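PDB 3KH5: protein MJ1225 from Methanocaldococcus jannaschii, which is of uncertain function but binds AMP and ADP through its CBS domains and is a putative archaeal homologue of the AMPK gamma subunit. Local coordinates for residues N77-A80 / A81-E84; E99-D102 / I103-I107; R134-I137 / R138-D142; I234-K237 / E238-L242. One frame throughout, in Å; residues are numbered along the deposited sequence.

In the fold
Each contact joins two directly adjoining segments, so all four are local; they follow one another along the chain, neither nesting nor crossing. Interaction 1 is a single short helical turn leading into a beta turn, about 39 Å between centres from interactions 2 and 3. Interaction 2 starts helix 103-112, and interaction 3 lies on helix 133-140; these helices pack together, Ile103 CD1 lying 3.7 Å from Leu140 CD2, both within the second CBS motif. Interaction 4 closes a tight turn ahead of helix 242-252, which in turn packs against Ile137 and Leu141 of interaction 3. Interaction 3 touches a bound ADP and interaction 4 a bound AMP.

Interaction 1 of 4, residues N77-A80 / A81-E84; sequences NFLA and AINE
Ile82 lays its CG2 methyl over one face of the Phe78 ring, 3.9 Å from CG2 to the ring centroid and 20° off the ring normal. This is a CH-pi contact displaced from the ring centre toward the rim, with Phe78 CZ the nearest ring atom. Phe78 has swung CG opposite its own backbone N (chi1 174°), which brings the ring beneath that methyl. The other branch of Ile82 serves a different neighbour: its CD1 lies beside Leu79 CD1 at 3.9 Å, the two side chains running alongside and pointing the same way. The isoleucine is thus shared between an aromatic face and a leucine methyl.

Underneath runs the short helix 78-81. Asn77 is its N-cap, and Asn77 OD1 takes a weak bond from Ala80 N at 3.3 Å. Two bonds of the alpha-helical i to i+4 kind follow, Ala81 N to Asn77 O at 2.9 Å and Ile82 N to Phe78 O at 3.0 Å. The chain then tightens: Asn83 N bonds to Ala80 O, three residues back, at 3.0 Å, and a type I beta turn from Ala81 to Glu84 is closed by Glu84 N on Ala81 O. The ring of Phe78 also packs on Ile70 and on Met212 of helix 206-213, while Ile82 rests on Ile23 and Arg24 of helix 23-33. At the end of the turn, Glu84 OE1 is hydrogen-bonded to His74 NE2, and the Glu84 side chain comes within about 7 Å of a bound AMP, nearest atoms.

Interaction 2 of 4, residues E99-D102 / I103-I107; sequences ENAD and IDEAI
Asp102, in the conformer described, one of two modelled, spreads its carboxylate over the N-H groups of Asp104 and Glu105 in the first turn of helix 103-112. OD1 accepts from Glu105 N at 3.1 Å, a fairly straight bond (160° at the hydrogen) whose donor stands above the carboxylate plane, 45° out of it. OD2 takes a weaker share, accepting from Asp104 N at 3.4 Å. The carboxylate comes to overhang these donors because CG sits between the backbone N and the carbonyl carbon (chi1 84°). Asp102 is therefore the N-cap of the helix, and its negative charge at the helix's positive end is probably favourable. Its own backbone carbonyl begins the regular helical pattern: Ala106 N bonds to Asp102 O at 3.3 Å, and Ile107 N follows on Ile103 O.

Glu105 turns its extended side chain back along the incoming loop, where a water links it to the cap residue. The water donates to Glu105 OE1 at 2.6 Å and accepts from Asp102 N at 3.2 Å. Two acids lie close by, Asp102 OD2 being 4.1 Å from Asp104 OD1, an approach that the helix N terminus would be expected to ease. The N-terminal segment of the chain runs alongside: Asn100 O accepts from Arg4 NE, while Ala101 and Ile103 make backbone bonds to Val5 and Val3.

Interaction 3 of 4, residues R134-I137 / R138-D142; sequences RDVI and RALLD. With ADP (adenosine-5'-diphosphate), chain B.
Asp135 OD1 has two polar partners: it accepts from ADP O3' at 3.2 Å and makes a long, weak salt bridge to Arg138 NH1 at 3.9 Å, with OD1 in the plane of the guanidinium at its edge. The other oxygen, OD2, accepts from Thr132 N, which steadies the carboxylate beside the sugar. Arg134 serves the phosphate end. Its chain, bent at chi3 (-45°), brings NH1 within 2.6 Å of ADP O1A in a weak, bent bond, while Glu272 holds NE in a salt bridge. Arg138 lies across Arg134, NH2 being 3.6 Å from Arg134 CG with the guanidinium planes 85° apart; Val250 O accepts from that NH2. The helix backbone itself is held by Arg138 N to Arg134 O (2.8 Å) and Ala139 N to Asp135 O. On another side of the helix, Val136 CG1 and Leu140 CD1 pack alongside at 3.7 Å. An acid at the ribose hydroxyls and an arginine at the alpha-phosphate, on successive residues of one helix, fit the nucleotide site of a CBS domain and are consistent with recognition of both sugar and phosphate.

Interaction 4 of 4, residues I234-K237 / E238-L242; sequences ITAK and EGDKL. With AMP (adenosine monophosphate), chain C.
Lys237 and Asp240 clasp each other through the backbone of both and the carboxylate of Asp240. Lys237 N donates to Asp240 OD2 at 2.7 Å, a short bond, the donor lying above the carboxylate plane, 53° out of it. In return Asp240 N donates to Lys237 O at 3.1 Å, so the two residues are tied by a pair of bonds running in opposite senses. This second bond closes a type II beta turn over Glu238 and Gly239, and Gly239 takes the positive phi (101°) such a turn needs at its third position.

The lysine side chain crosses the acid obliquely, its CG 3.4 Å from Asp240 OD1, because CG is wedged between the backbone N and the carbonyl carbon (chi1 57°). Its ammonium then leaves the carboxylate and forms a salt bridge with Glu262. Glu238, at the turn's outer corner, is paired with Lys267, and Gly239 N donates to Asp151 OD1. On the incoming arm Ala236 CB touches Asp240 OD2 at 3.7 Å.

At the start of the same arm, Ile234 meets N1 and N6 of the adenine with its backbone: Ile234 N donates to AMP N1 at 2.8 Å, and AMP N6 donates to Ile234 O at 3.0 Å. This paired backbone reading of adenine, followed by a turn into helix 242-252, belongs to an AMP site built from the third and fourth CBS motifs.

Interaction 1 of 4, residues N77-A80 / A81-E84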
# COMPACT_ATOMS: atom_id res chain seq x y z
N ASN A 77 17.87 -18.07 -0.27
CA ASN A 77 17.70 -18.01 -1.72
C ASN A 77 16.37 -17.36 -2.11
O ASN A 77 15.34 -18.03 -2.15
CB ASN A 77 17.82 -19.41 -2.31
CG ASN A 77 18.08 -19.40 -3.80
OD1 ASN A 77 17.98 -18.37 -4.47
ND2 ASN A 77 18.42 -20.57 -4.33
N PHE A 78 16.42 -16.06 -2.38
CA PHE A 78 15.25 -15.28 -2.75
C PHE A 78 14.63 -15.77 -4.05
O PHE A 78 13.41 -15.85 -4.18
CB PHE A 78 15.63 -13.80 -2.88
CG PHE A 78 14.52 -12.92 -3.39
CD1 PHE A 78 13.49 -12.52 -2.55
CD2 PHE A 78 14.52 -12.48 -4.71
CE1 PHE A 78 12.47 -11.71 -3.01
CE2 PHE A 78 13.49 -11.66 -5.19
CZ PHE A 78 12.47 -11.28 -4.33
N LEU A 79 15.49 -16.09 -5.02
CA LEU A 79 15.04 -16.57 -6.32
C LEU A 79 14.32 -17.91 -6.24
O LEU A 79 13.33 -18.12 -6.94
CB LEU A 79 16.21 -16.62 -7.30
CG LEU A 79 16.25 -15.55 -8.40
CD1 LEU A 79 15.58 -14.25 -7.94
CD2 LEU A 79 17.70 -15.30 -8.82
N ALA A 80 14.80 -18.80 -5.38
CA ALA A 80 14.09 -20.06 -5.14
C ALA A 80 12.79 -19.83 -4.37
O ALA A 80 11.76 -20.42 -4.68
CB ALA A 80 14.98 -21.06 -4.41
N ALA A 81 12.86 -18.96 -3.36
CA ALA A 81 11.73 -18.68 -2.47
C ALA A 81 10.53 -18.12 -3.22
O ALA A 81 9.39 -18.41 -2.87
CB ALA A 81 12.15 -17.73 -1.35
N ILE A 82 10.80 -17.32 -4.25
CA ILE A 82 9.72 -16.72 -5.03
C ILE A 82 9.01 -17.71 -5.95
O ILE A 82 8.02 -17.36 -6.59
CB ILE A 82 10.15 -15.45 -5.81
CG1 ILE A 82 11.32 -15.75 -6.75
CG2 ILE A 82 10.46 -14.31 -4.84
CD1 ILE A 82 11.68 -14.61 -7.70
N ASN A 83 9.52 -18.94 -6.02
CA ASN A 83 8.81 -20.02 -6.71
C ASN A 83 7.72 -20.68 -5.85
O ASN A 83 6.92 -21.46 -6.36
CB ASN A 83 9.78 -21.06 -7.30
CG ASN A 83 10.41 -20.59 -8.61
OD1 ASN A 83 10.01 -19.57 -9.19
ND2 ASN A 83 11.40 -21.34 -9.09
N GLU A 84 7.69 -20.34 -4.56
CA GLU A 84 6.62 -20.79 -3.66
C GLU A 84 5.27 -20.21 -4.09
O GLU A 84 5.21 -19.09 -4.59
CB GLU A 84 6.91 -20.36 -2.21
CG GLU A 84 8.11 -21.04 -1.56
CD GLU A 84 7.81 -22.43 -1.03
OE1 GLU A 84 8.76 -23.12 -0.61
OE2 GLU A 84 6.63 -22.84 -1.01

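Interaction 2 of 4, residues E99-D102 / I103-I107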
# COMPACT_ATOMS: atom_id res chain seq x y z
N GLU A 99 -22.32 -7.66 -1.61
CA GLU A 99 -22.69 -6.87 -2.80
C GLU A 99 -23.82 -5.85 -2.57
O GLU A 99 -24.04 -4.95 -3.39
CB GLU A 99 -22.94 -7.74 -4.06
CG GLU A 99 -23.88 -8.94 -3.90
CD GLU A 99 -24.10 -9.71 -5.21
OE1 GLU A 99 -23.74 -9.20 -6.29
OE2 GLU A 99 -24.65 -10.83 -5.15
N ASN A 100 -24.51 -5.98 -1.43
CA ASN A 100 -25.54 -5.03 -1.03
C ASN A 100 -25.12 -4.04 0.06
O ASN A 100 -25.96 -3.38 0.67
CB ASN A 100 -26.85 -5.74 -0.63
CG ASN A 100 -26.70 -6.60 0.62
OD1 ASN A 100 -25.98 -7.60 0.63
ND2 ASN A 100 -27.41 -6.22 1.68
N ALA A 101 -23.81 -3.95 0.31
CA ALA A 101 -23.26 -3.00 1.28
C ALA A 101 -23.39 -1.57 0.76
O ALA A 101 -23.26 -1.33 -0.45
CB ALA A 101 -21.81 -3.32 1.56
N ASP A 102 -23.65 -0.63 1.66
CA ASP A 102 -23.68 0.79 1.29
C ASP A 102 -22.36 1.46 1.64
O ASP A 102 -21.52 0.89 2.33
CB ASP A 102 -24.85 1.52 1.97
CG ASP A 102 -24.52 1.98 3.38
OD1 ASP A 102 -23.86 1.22 4.11
OD2 ASP A 102 -24.93 3.10 3.74
N ILE A 103 -22.20 2.69 1.13
CA ILE A 103 -21.01 3.51 1.34
C ILE A 103 -20.60 3.74 2.81
O ILE A 103 -19.40 3.77 3.13
CB ILE A 103 -21.22 4.88 0.64
CG1 ILE A 103 -19.89 5.44 0.12
CG2 ILE A 103 -21.98 5.87 1.55
CD1 ILE A 103 -20.07 6.71 -0.79
N ASP A 104 -21.60 3.92 3.68
CA ASP A 104 -21.41 4.11 5.11
C ASP A 104 -20.63 2.95 5.68
O ASP A 104 -19.66 3.13 6.42
CB ASP A 104 -22.75 4.20 5.84
CG ASP A 104 -23.31 5.61 5.91
OD1 ASP A 104 -23.00 6.43 5.02
OD2 ASP A 104 -24.07 5.89 6.86
N GLU A 105 -21.07 1.74 5.33
CA GLU A 105 -20.40 0.54 5.78
C GLU A 105 -18.95 0.51 5.30
O GLU A 105 -18.05 0.23 6.09
CB GLU A 105 -21.15 -0.70 5.32
CG GLU A 105 -20.76 -1.94 6.09
CD GLU A 105 -21.26 -3.22 5.45
OE1 GLU A 105 -22.00 -3.13 4.45
OE2 GLU A 105 -20.90 -4.31 5.93
N ALA A 106 -18.72 0.80 4.02
CA ALA A 106 -17.37 0.81 3.45
C ALA A 106 -16.47 1.76 4.22
O ALA A 106 -15.34 1.41 4.58
CB ALA A 106 -17.41 1.18 1.97
N ILE A 107 -16.97 2.97 4.47
CA ILE A 107 -16.24 3.99 5.21
C ILE A 107 -15.90 3.52 6.63
O ILE A 107 -14.75 3.66 7.06
CB ILE A 107 -16.99 5.35 5.21
CG1 ILE A 107 -16.90 5.98 3.81
CG2 ILE A 107 -16.40 6.30 6.25
CD1 ILE A 107 -17.88 7.11 3.56
O HOH W 1 -24.29 -1.85 4.54

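Interaction 3 of 4, residues R134-I137 / R138-D142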
# COMPACT_ATOMS: atom_id res chain seq x y z
N ARG A 134 -9.73 5.53 -2.24
CA ARG A 134 -9.67 6.47 -3.37
C ARG A 134 -10.99 6.50 -4.15
O ARG A 134 -11.47 7.57 -4.51
CB ARG A 134 -8.50 6.11 -4.31
CG ARG A 134 -8.13 7.20 -5.33
CD ARG A 134 -6.67 7.13 -5.82
NE ARG A 134 -5.73 6.91 -4.71
CZ ARG A 134 -4.76 6.00 -4.69
NH1 ARG A 134 -4.55 5.21 -5.75
NH2 ARG A 134 -3.98 5.89 -3.62
N ASP A 135 -11.56 5.32 -4.40
CA ASP A 135 -12.84 5.19 -5.11
C ASP A 135 -13.92 6.01 -4.42
O ASP A 135 -14.73 6.67 -5.07
CB ASP A 135 -13.30 3.73 -5.15
CG ASP A 135 -12.47 2.85 -6.08
OD1 ASP A 135 -11.85 3.37 -7.03
OD2 ASP A 135 -12.47 1.62 -5.86
N VAL A 136 -13.93 5.94 -3.09
CA VAL A 136 -14.92 6.64 -2.26
C VAL A 136 -14.67 8.15 -2.23
O VAL A 136 -15.60 8.94 -2.40
CB VAL A 136 -14.97 6.07 -0.82
CG1 VAL A 136 -15.98 6.83 0.04
CG2 VAL A 136 -15.34 4.59 -0.84
N ILE A 137 -13.42 8.55 -2.02
CA ILE A 137 -13.07 9.96 -2.01
C ILE A 137 -13.41 10.60 -3.36
O ILE A 137 -13.94 11.72 -3.41
CB ILE A 137 -11.58 10.18 -1.67
CG1 ILE A 137 -11.29 9.76 -0.23
CG2 ILE A 137 -11.19 11.65 -1.88
CD1 ILE A 137 -9.82 9.75 0.14
N ARG A 138 -13.11 9.88 -4.44
CA ARG A 138 -13.42 10.31 -5.80
C ARG A 138 -14.93 10.51 -5.97
O ARG A 138 -15.36 11.50 -6.57
CB ARG A 138 -12.89 9.31 -6.83
CG ARG A 138 -12.96 9.79 -8.29
CD ARG A 138 -12.31 8.80 -9.26
NE ARG A 138 -10.85 8.87 -9.23
CZ ARG A 138 -10.04 7.92 -8.76
NH1 ARG A 138 -10.54 6.80 -8.27
NH2 ARG A 138 -8.73 8.10 -8.79
N ALA A 139 -15.71 9.58 -5.43
CA ALA A 139 -17.16 9.66 -5.52
C ALA A 139 -17.75 10.81 -4.69
O ALA A 139 -18.77 11.38 -5.07
CB ALA A 139 -17.80 8.33 -5.11
N LEU A 140 -17.10 11.15 -3.58
CA LEU A 140 -17.65 12.12 -2.62
C LEU A 140 -16.94 13.47 -2.60
O LEU A 140 -17.26 14.33 -1.77
CB LEU A 140 -17.67 11.52 -1.21
CG LEU A 140 -18.44 10.21 -0.99
CD1 LEU A 140 -18.25 9.74 0.45
CD2 LEU A 140 -19.92 10.35 -1.31
N LEU A 141 -15.98 13.65 -3.51
CA LEU A 141 -15.10 14.82 -3.52
C LEU A 141 -15.87 16.14 -3.54
O LEU A 141 -15.55 17.06 -2.78
CB LEU A 141 -14.14 14.72 -4.71
CG LEU A 141 -13.06 15.78 -4.94
CD1 LEU A 141 -11.98 15.73 -3.87
CD2 LEU A 141 -12.45 15.60 -6.33
N ASP A 142 -16.89 16.22 -4.39
CA ASP A 142 -17.71 17.42 -4.49
C ASP A 142 -18.55 17.69 -3.23
O ASP A 142 -19.07 18.80 -3.05
CB ASP A 142 -18.58 17.41 -5.76
CG ASP A 142 -19.71 16.39 -5.70
OD1 ASP A 142 -20.11 15.99 -4.59
OD2 ASP A 142 -20.20 15.99 -6.77
PB ADP B . -4.05 -0.15 -3.91
O1B ADP B . -3.63 -0.56 -5.27
O2B ADP B . -2.97 0.84 -3.22
O3B ADP B . -4.15 -1.39 -2.89
PA ADP B . -5.51 2.17 -4.25
O1A ADP B . -4.34 2.75 -4.98
O2A ADP B . -7.01 2.80 -4.50
O3A ADP B . -5.48 0.58 -3.87
O5' ADP B . -5.92 1.45 -5.68
C5' ADP B . -5.51 1.88 -7.01
C4' ADP B . -6.72 2.08 -7.98
O4' ADP B . -6.95 0.96 -8.88
C3' ADP B . -7.99 2.26 -7.14
O3' ADP B . -8.74 3.40 -7.62
C2' ADP B . -8.78 0.97 -7.30
O2' ADP B . -10.11 1.33 -7.68
C1' ADP B . -8.11 0.18 -8.44
N9 ADP B . -7.63 -1.22 -8.12
C8 ADP B . -6.90 -1.59 -7.06
N7 ADP B . -6.65 -2.90 -7.11
C5 ADP B . -7.22 -3.38 -8.22
C6 ADP B . -7.30 -4.65 -8.80
N6 ADP B . -6.72 -5.70 -8.22
N1 ADP B . -7.97 -4.79 -9.96
C2 ADP B . -8.55 -3.75 -10.54
N3 ADP B . -8.49 -2.54 -10.01
C4 ADP B . -7.84 -2.32 -8.86

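Interaction 4 of 4, residues I234-K237 / E238-L242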
# COMPACT_ATOMS: atom_id res chain seq x y z
N ILE A 234 5.35 15.65 -3.03
CA ILE A 234 4.14 16.47 -2.98
C ILE A 234 3.71 16.53 -1.52
O ILE A 234 3.43 15.50 -0.90
CB ILE A 234 3.02 15.88 -3.87
CG1 ILE A 234 3.46 15.88 -5.34
CG2 ILE A 234 1.73 16.68 -3.70
CD1 ILE A 234 2.70 14.93 -6.22
N THR A 235 3.66 17.75 -0.98
CA THR A 235 3.43 17.98 0.45
C THR A 235 2.15 18.78 0.68
O THR A 235 1.63 19.40 -0.25
CB THR A 235 4.61 18.75 1.08
OG1 THR A 235 4.72 20.05 0.48
CG2 THR A 235 5.91 18.00 0.90
N ALA A 236 1.64 18.75 1.91
CA ALA A 236 0.58 19.66 2.32
C ALA A 236 1.14 20.60 3.38
O ALA A 236 2.28 20.42 3.83
CB ALA A 236 -0.61 18.88 2.86
N LYS A 237 0.38 21.62 3.76
CA LYS A 237 0.76 22.48 4.87
C LYS A 237 -0.48 22.89 5.64
O LYS A 237 -1.58 22.91 5.09
CB LYS A 237 1.58 23.71 4.41
CG LYS A 237 0.89 24.61 3.37
CD LYS A 237 1.58 25.97 3.20
CE LYS A 237 2.73 25.95 2.19
NZ LYS A 237 4.07 25.70 2.84
N GLU A 238 -0.31 23.18 6.93
CA GLU A 238 -1.41 23.63 7.77
C GLU A 238 -2.10 24.82 7.10
O GLU A 238 -1.43 25.71 6.55
CB GLU A 238 -0.93 23.99 9.17
CG GLU A 238 -0.69 22.78 10.06
CD GLU A 238 -0.22 23.13 11.46
OE1 GLU A 238 0.89 23.70 11.60
OE2 GLU A 238 -0.96 22.84 12.42
N GLY A 239 -3.43 24.81 7.12
CA GLY A 239 -4.19 25.85 6.45
C GLY A 239 -4.77 25.43 5.11
O GLY A 239 -5.73 26.06 4.63
N ASP A 240 -4.21 24.40 4.48
CA ASP A 240 -4.69 23.91 3.18
C ASP A 240 -6.11 23.38 3.29
O ASP A 240 -6.50 22.83 4.32
CB ASP A 240 -3.81 22.78 2.64
CG ASP A 240 -2.43 23.25 2.22
OD1 ASP A 240 -2.21 24.48 2.10
OD2 ASP A 240 -1.56 22.39 2.01
N LYS A 241 -6.88 23.53 2.21
CA LYS A 241 -8.25 23.04 2.18
C LYS A 241 -8.28 21.53 2.00
O LYS A 241 -7.50 20.98 1.22
CB LYS A 241 -9.07 23.73 1.08
CG LYS A 241 -9.21 25.25 1.22
CD LYS A 241 -9.61 25.67 2.64
CE LYS A 241 -10.19 27.09 2.70
NZ LYS A 241 -9.38 28.08 1.79
N LEU A 242 -9.18 20.87 2.73
CA LEU A 242 -9.30 19.42 2.68
C LEU A 242 -9.65 18.97 1.27
O LEU A 242 -9.12 17.97 0.79
CB LEU A 242 -10.35 18.90 3.67
CG LEU A 242 -10.59 17.38 3.66
CD1 LEU A 242 -9.33 16.62 4.08
CD2 LEU A 242 -11.76 17.01 4.54
P AMP C . 2.23 4.50 -3.71
O1P AMP C . 1.35 3.74 -4.63
O2P AMP C . 2.82 3.56 -2.54
O3P AMP C . 1.44 5.69 -2.93
O5' AMP C . 3.50 5.17 -4.43
C5' AMP C . 3.72 5.14 -5.86
C4' AMP C . 4.85 6.10 -6.24
O4' AMP C . 4.40 7.42 -5.81
C3' AMP C . 6.07 5.73 -5.38
O3' AMP C . 7.29 5.86 -6.14
C2' AMP C . 6.04 6.77 -4.26
O2' AMP C . 7.38 7.08 -3.83
C1' AMP C . 5.41 7.98 -4.96
N9 AMP C . 4.74 8.91 -4.00
C8 AMP C . 3.86 8.59 -3.05
N7 AMP C . 3.48 9.68 -2.39
C5 AMP C . 4.14 10.71 -2.93
C6 AMP C . 4.15 12.07 -2.67
N6 AMP C . 3.40 12.57 -1.69
N1 AMP C . 4.94 12.87 -3.41
C2 AMP C . 5.69 12.37 -4.39
N3 AMP C . 5.70 11.07 -4.67
C4 AMP C . 4.93 10.23 -3.95